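Serine/threonine-protein kinase Tel1 (Chaetomium thermophilum, PDB 6SKY) probably phosphorylates serine and threonine residues of [ST]-Q motifs, using ATP, to switch on checkpoint signalling in response to genotoxic stress such as ionizing radiation. Local coordinates at residues T1879-A1891 against D1915-P1927. Sequence-based numbering, arbitrary orientation.
Sequences TRCGMYKVALLFA and DILLEIFENIDDP
Helices 1884-1891 and 1916-1923 pack in a roughly antiparallel sense, their axes 9.6 Å apart at an angle of 142°, and Tyr-1884 and Ile-1924 bring the backbones nearest. This is helix-on-helix packing within the alpha-solenoid FAT region; helix 1871-1880 ends in a Schellman motif at Gly-1882, and Thr-1879 from its last turn also faces helix 1916-1923. Ile-1920 is the knob, set in a hole formed by Thr-1879, Ala-1887, Leu-1888 and Ala-1891; its CG1 lies beside the backbone N (chi1 -67°), and the extended chain beyond it brings CD1 to 3.9 Å from Ala-1887 CB. At the Tyr-1884 end, Asn-1923 CB stands over the ring centre, 15° off the normal, in a CH-pi contact, with the amide nearly parallel to the ring. Replacing Tyr-1884 by alanine removes the ring, which would probably leave Asn-1923 CB without its aromatic face and open a gap there. Leu-1888 splits its branches: CD1 meets Phe-1921 CZ at 4.0 Å, while CD2 reaches Ile-1924 CD1. Phe-2736 of helix 2732-2755, in the kinase domain, touches both Leu-1888 and Ile-1924. Toward the start of helix 1916-1923, Thr-1879 OG1, hydrogen-bonded to Ala-1875 O, lies 3.6 Å from Ile-1916 CG1.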
loop_
_atom_site.group_PDB
_atom_site.type_symbol
_atom_site.label_atom_id
_atom_site.label_comp_id
_atom_site.label_asym_id
_atom_site.label_seq_id
_atom_site.Cartn_x
_atom_site.Cartn_y
_atom_site.Cartn_z
ATOM N N THR A 1879 -22.726 14.081 30.372
ATOM C CA THR A 1879 -22.561 14.149 28.926
ATOM C C THR A 1879 -23.397 15.265 28.324
ATOM O O THR A 1879 -22.983 15.888 27.344
ATOM C CB THR A 1879 -22.936 12.820 28.287
ATOM O OG1 THR A 1879 -22.364 11.753 29.041
ATOM C CG2 THR A 1879 -22.399 12.749 26.891
ATOM N N ARG A 1880 -24.577 15.529 28.890
ATOM C CA ARG A 1880 -25.383 16.654 28.426
ATOM C C ARG A 1880 -24.711 17.996 28.694
ATOM O O ARG A 1880 -24.855 18.926 27.899
ATOM C CB ARG A 1880 -26.757 16.613 29.082
ATOM C CG ARG A 1880 -27.851 16.108 28.183
ATOM C CD ARG A 1880 -28.726 15.108 28.894
ATOM N NE ARG A 1880 -29.062 15.530 30.245
ATOM C CZ ARG A 1880 -29.520 14.709 31.179
ATOM N NH1 ARG A 1880 -29.800 15.163 32.387
ATOM N NH2 ARG A 1880 -29.692 13.427 30.905
ATOM N N CYS A 1881 -23.981 18.120 29.794
ATOM C CA CYS A 1881 -23.339 19.369 30.176
ATOM C C CYS A 1881 -21.981 19.574 29.524
ATOM O O CYS A 1881 -21.361 20.615 29.747
ATOM C CB CYS A 1881 -23.181 19.430 31.694
ATOM S SG CYS A 1881 -24.720 19.337 32.600
ATOM N N GLY A 1882 -21.494 18.614 28.746
ATOM C CA GLY A 1882 -20.223 18.772 28.076
ATOM C C GLY A 1882 -19.005 18.465 28.910
ATOM O O GLY A 1882 -17.915 18.939 28.586
ATOM N N MET A 1883 -19.149 17.691 29.976
ATOM C CA MET A 1883 -18.045 17.304 30.846
ATOM C C MET A 1883 -17.752 15.838 30.555
ATOM O O MET A 1883 -18.299 14.948 31.198
ATOM C CB MET A 1883 -18.403 17.515 32.305
ATOM C CG MET A 1883 -18.962 18.871 32.631
ATOM S SD MET A 1883 -19.942 18.888 34.137
ATOM C CE MET A 1883 -18.679 18.930 35.392
ATOM N N TYR A 1884 -16.879 15.585 29.590
ATOM C CA TYR A 1884 -16.724 14.230 29.079
ATOM C C TYR A 1884 -15.772 13.369 29.894
ATOM O O TYR A 1884 -15.968 12.156 29.962
ATOM C CB TYR A 1884 -16.276 14.279 27.623
ATOM C CG TYR A 1884 -17.317 14.901 26.741
ATOM C CD1 TYR A 1884 -18.545 14.301 26.573
ATOM C CD2 TYR A 1884 -17.083 16.093 26.097
ATOM C CE1 TYR A 1884 -19.500 14.860 25.785
ATOM C CE2 TYR A 1884 -18.036 16.662 25.305
ATOM C CZ TYR A 1884 -19.240 16.041 25.150
ATOM O OH TYR A 1884 -20.197 16.611 24.352
ATOM N N LYS A 1885 -14.768 13.950 30.538
ATOM C CA LYS A 1885 -13.929 13.153 31.423
ATOM C C LYS A 1885 -14.670 12.794 32.700
ATOM O O LYS A 1885 -14.545 11.674 33.207
ATOM C CB LYS A 1885 -12.644 13.903 31.731
ATOM C CG LYS A 1885 -11.752 14.067 30.537
ATOM C CD LYS A 1885 -10.726 15.124 30.786
ATOM C CE LYS A 1885 -9.631 15.061 29.763
ATOM N NZ LYS A 1885 -10.182 14.978 28.401
ATOM N N VAL A 1886 -15.461 13.727 33.228
ATOM C CA VAL A 1886 -16.336 13.423 34.353
ATOM C C VAL A 1886 -17.336 12.346 33.968
ATOM O O VAL A 1886 -17.623 11.433 34.748
ATOM C CB VAL A 1886 -17.032 14.709 34.830
ATOM C CG1 VAL A 1886 -17.885 14.433 36.009
ATOM C CG2 VAL A 1886 -16.015 15.758 35.165
ATOM N N ALA A 1887 -17.866 12.422 32.749
ATOM C CA ALA A 1887 -18.816 11.422 32.283
ATOM C C ALA A 1887 -18.171 10.053 32.166
ATOM O O ALA A 1887 -18.794 9.040 32.486
ATOM C CB ALA A 1887 -19.397 11.845 30.942
ATOM N N LEU A 1888 -16.920 9.999 31.710
ATOM C CA LEU A 1888 -16.222 8.723 31.622
ATOM C C LEU A 1888 -15.957 8.135 33.000
ATOM O O LEU A 1888 -16.112 6.927 33.204
ATOM C CB LEU A 1888 -14.920 8.900 30.854
ATOM C CG LEU A 1888 -14.070 7.662 30.615
ATOM C CD1 LEU A 1888 -14.863 6.601 29.919
ATOM C CD2 LEU A 1888 -12.892 8.034 29.793
ATOM N N LEU A 1889 -15.564 8.966 33.962
ATOM C CA LEU A 1889 -15.388 8.465 35.320
ATOM C C LEU A 1889 -16.691 7.908 35.884
ATOM O O LEU A 1889 -16.701 6.842 36.512
ATOM C CB LEU A 1889 -14.840 9.571 36.210
ATOM C CG LEU A 1889 -14.690 9.271 37.697
ATOM C CD1 LEU A 1889 -13.720 8.159 37.943
ATOM C CD2 LEU A 1889 -14.233 10.501 38.396
ATOM N N PHE A 1890 -17.804 8.607 35.667
ATOM C CA PHE A 1890 -19.084 8.101 36.149
ATOM C C PHE A 1890 -19.481 6.816 35.442
ATOM O O PHE A 1890 -20.054 5.920 36.059
ATOM C CB PHE A 1890 -20.170 9.149 35.967
ATOM C CG PHE A 1890 -20.110 10.259 36.955
ATOM C CD1 PHE A 1890 -19.650 10.043 38.224
ATOM C CD2 PHE A 1890 -20.517 11.523 36.607
ATOM C CE1 PHE A 1890 -19.597 11.067 39.124
ATOM C CE2 PHE A 1890 -20.470 12.542 37.504
ATOM C CZ PHE A 1890 -20.010 12.316 38.760
ATOM N N ALA A 1891 -19.190 6.707 34.147
ATOM C CA ALA A 1891 -19.515 5.488 33.418
ATOM C C ALA A 1891 -18.724 4.301 33.942
ATOM O O ALA A 1891 -19.237 3.180 34.006
ATOM C CB ALA A 1891 -19.254 5.688 31.932
ATOM N N ASP A 1915 -24.970 3.285 24.951
ATOM C CA ASP A 1915 -25.350 4.394 24.093
ATOM C C ASP A 1915 -24.785 5.718 24.579
ATOM O O ASP A 1915 -24.681 6.663 23.789
ATOM C CB ASP A 1915 -26.876 4.491 24.002
ATOM C CG ASP A 1915 -27.335 5.294 22.807
ATOM O OD1 ASP A 1915 -26.476 5.701 21.999
ATOM O OD2 ASP A 1915 -28.556 5.514 22.668
ATOM N N ILE A 1916 -24.420 5.807 25.855
ATOM C CA ILE A 1916 -23.767 7.005 26.357
ATOM C C ILE A 1916 -22.257 6.922 26.172
ATOM O O ILE A 1916 -21.594 7.954 26.023
ATOM C CB ILE A 1916 -24.146 7.241 27.828
ATOM C CG1 ILE A 1916 -23.981 8.711 28.181
ATOM C CG2 ILE A 1916 -23.328 6.373 28.761
ATOM C CD1 ILE A 1916 -24.919 9.607 27.417
ATOM N N LEU A 1917 -21.708 5.711 26.142
ATOM C CA LEU A 1917 -20.281 5.544 25.930
ATOM C C LEU A 1917 -19.863 6.009 24.545
ATOM O O LEU A 1917 -18.745 6.500 24.368
ATOM C CB LEU A 1917 -19.907 4.086 26.144
ATOM C CG LEU A 1917 -18.739 3.807 27.078
ATOM C CD1 LEU A 1917 -18.897 4.573 28.360
ATOM C CD2 LEU A 1917 -18.676 2.329 27.359
ATOM N N LEU A 1918 -20.748 5.886 23.561
ATOM C CA LEU A 1918 -20.418 6.341 22.217
ATOM C C LEU A 1918 -20.316 7.855 22.162
ATOM O O LEU A 1918 -19.385 8.400 21.557
ATOM C CB LEU A 1918 -21.462 5.831 21.231
ATOM C CG LEU A 1918 -21.299 6.236 19.773
ATOM C CD1 LEU A 1918 -19.965 5.784 19.248
ATOM C CD2 LEU A 1918 -22.419 5.649 18.955
ATOM N N GLU A 1919 -21.255 8.549 22.802
ATOM C CA GLU A 1919 -21.202 10.003 22.842
ATOM C C GLU A 1919 -20.035 10.497 23.675
ATOM O O GLU A 1919 -19.491 11.566 23.395
ATOM C CB GLU A 1919 -22.509 10.557 23.390
ATOM C CG GLU A 1919 -22.661 12.039 23.185
ATOM C CD GLU A 1919 -23.984 12.563 23.691
ATOM O OE1 GLU A 1919 -24.813 11.741 24.135
ATOM O OE2 GLU A 1919 -24.198 13.794 23.648
ATOM N N ILE A 1920 -19.636 9.744 24.699
ATOM C CA ILE A 1920 -18.447 10.112 25.458
ATOM C C ILE A 1920 -17.201 9.982 24.594
ATOM O O ILE A 1920 -16.395 10.911 24.499
ATOM C CB ILE A 1920 -18.330 9.256 26.729
ATOM C CG1 ILE A 1920 -19.455 9.572 27.696
ATOM C CG2 ILE A 1920 -17.008 9.490 27.395
ATOM C CD1 ILE A 1920 -19.548 8.601 28.810
ATOM N N PHE A 1921 -17.020 8.831 23.951
ATOM C CA PHE A 1921 -15.777 8.575 23.235
ATOM C C PHE A 1921 -15.666 9.327 21.921
ATOM O O PHE A 1921 -14.550 9.511 21.433
ATOM C CB PHE A 1921 -15.612 7.083 22.987
ATOM C CG PHE A 1921 -15.097 6.345 24.170
ATOM C CD1 PHE A 1921 -14.159 6.919 24.992
ATOM C CD2 PHE A 1921 -15.551 5.089 24.470
ATOM C CE1 PHE A 1921 -13.690 6.252 26.079
ATOM C CE2 PHE A 1921 -15.082 4.424 25.562
ATOM C CZ PHE A 1921 -14.156 5.001 26.363
ATOM N N GLU A 1922 -16.776 9.769 21.336
ATOM C CA GLU A 1922 -16.669 10.617 20.156
ATOM C C GLU A 1922 -16.097 11.984 20.494
ATOM O O GLU A 1922 -15.502 12.633 19.631
ATOM C CB GLU A 1922 -18.032 10.789 19.502
ATOM C CG GLU A 1922 -18.485 9.618 18.686
ATOM C CD GLU A 1922 -19.946 9.715 18.319
ATOM O OE1 GLU A 1922 -20.600 10.691 18.737
ATOM O OE2 GLU A 1922 -20.447 8.815 17.618
ATOM N N ASN A 1923 -16.272 12.440 21.732
ATOM C CA ASN A 1923 -15.966 13.811 22.095
ATOM C C ASN A 1923 -14.802 13.958 23.056
ATOM O O ASN A 1923 -14.230 15.046 23.133
ATOM C CB ASN A 1923 -17.194 14.474 22.718
ATOM C CG ASN A 1923 -18.387 14.429 21.817
ATOM O OD1 ASN A 1923 -18.482 15.190 20.864
ATOM N ND2 ASN A 1923 -19.314 13.538 22.112
ATOM N N ILE A 1924 -14.447 12.912 23.797
ATOM C CA ILE A 1924 -13.312 13.024 24.691
ATOM C C ILE A 1924 -12.047 13.235 23.869
ATOM O O ILE A 1924 -11.968 12.881 22.689
ATOM C CB ILE A 1924 -13.195 11.791 25.598
ATOM C CG1 ILE A 1924 -12.627 12.183 26.950
ATOM C CG2 ILE A 1924 -12.312 10.744 24.974
ATOM C CD1 ILE A 1924 -12.798 11.132 27.972
ATOM N N ASP A 1925 -11.047 13.838 24.505
ATOM C CA ASP A 1925 -9.870 14.341 23.802
ATOM C C ASP A 1925 -8.721 13.344 23.937
ATOM O O ASP A 1925 -7.771 13.539 24.693
ATOM C CB ASP A 1925 -9.492 15.714 24.337
ATOM C CG ASP A 1925 -8.401 16.366 23.531
ATOM O OD1 ASP A 1925 -8.093 15.858 22.436
ATOM O OD2 ASP A 1925 -7.844 17.383 23.992
ATOM N N ASP A 1926 -8.805 12.267 23.162
ATOM C CA ASP A 1926 -7.732 11.307 23.073
ATOM C C ASP A 1926 -7.746 10.769 21.655
ATOM O O ASP A 1926 -8.829 10.568 21.092
ATOM C CB ASP A 1926 -7.879 10.156 24.069
ATOM C CG ASP A 1926 -6.546 9.540 24.443
ATOM O OD1 ASP A 1926 -5.657 10.292 24.884
ATOM O OD2 ASP A 1926 -6.382 8.314 24.303
ATOM N N PRO A 1927 -6.583 10.532 21.052
ATOM C CA PRO A 1927 -6.579 9.980 19.696
ATOM C C PRO A 1927 -7.103 8.554 19.611
ATOM O O PRO A 1927 -7.744 8.213 18.614
ATOM C CB PRO A 1927 -5.101 10.055 19.289
ATOM C CG PRO A 1927 -4.460 10.957 20.258
ATOM C CD PRO A 1927 -5.228 10.853 21.521
#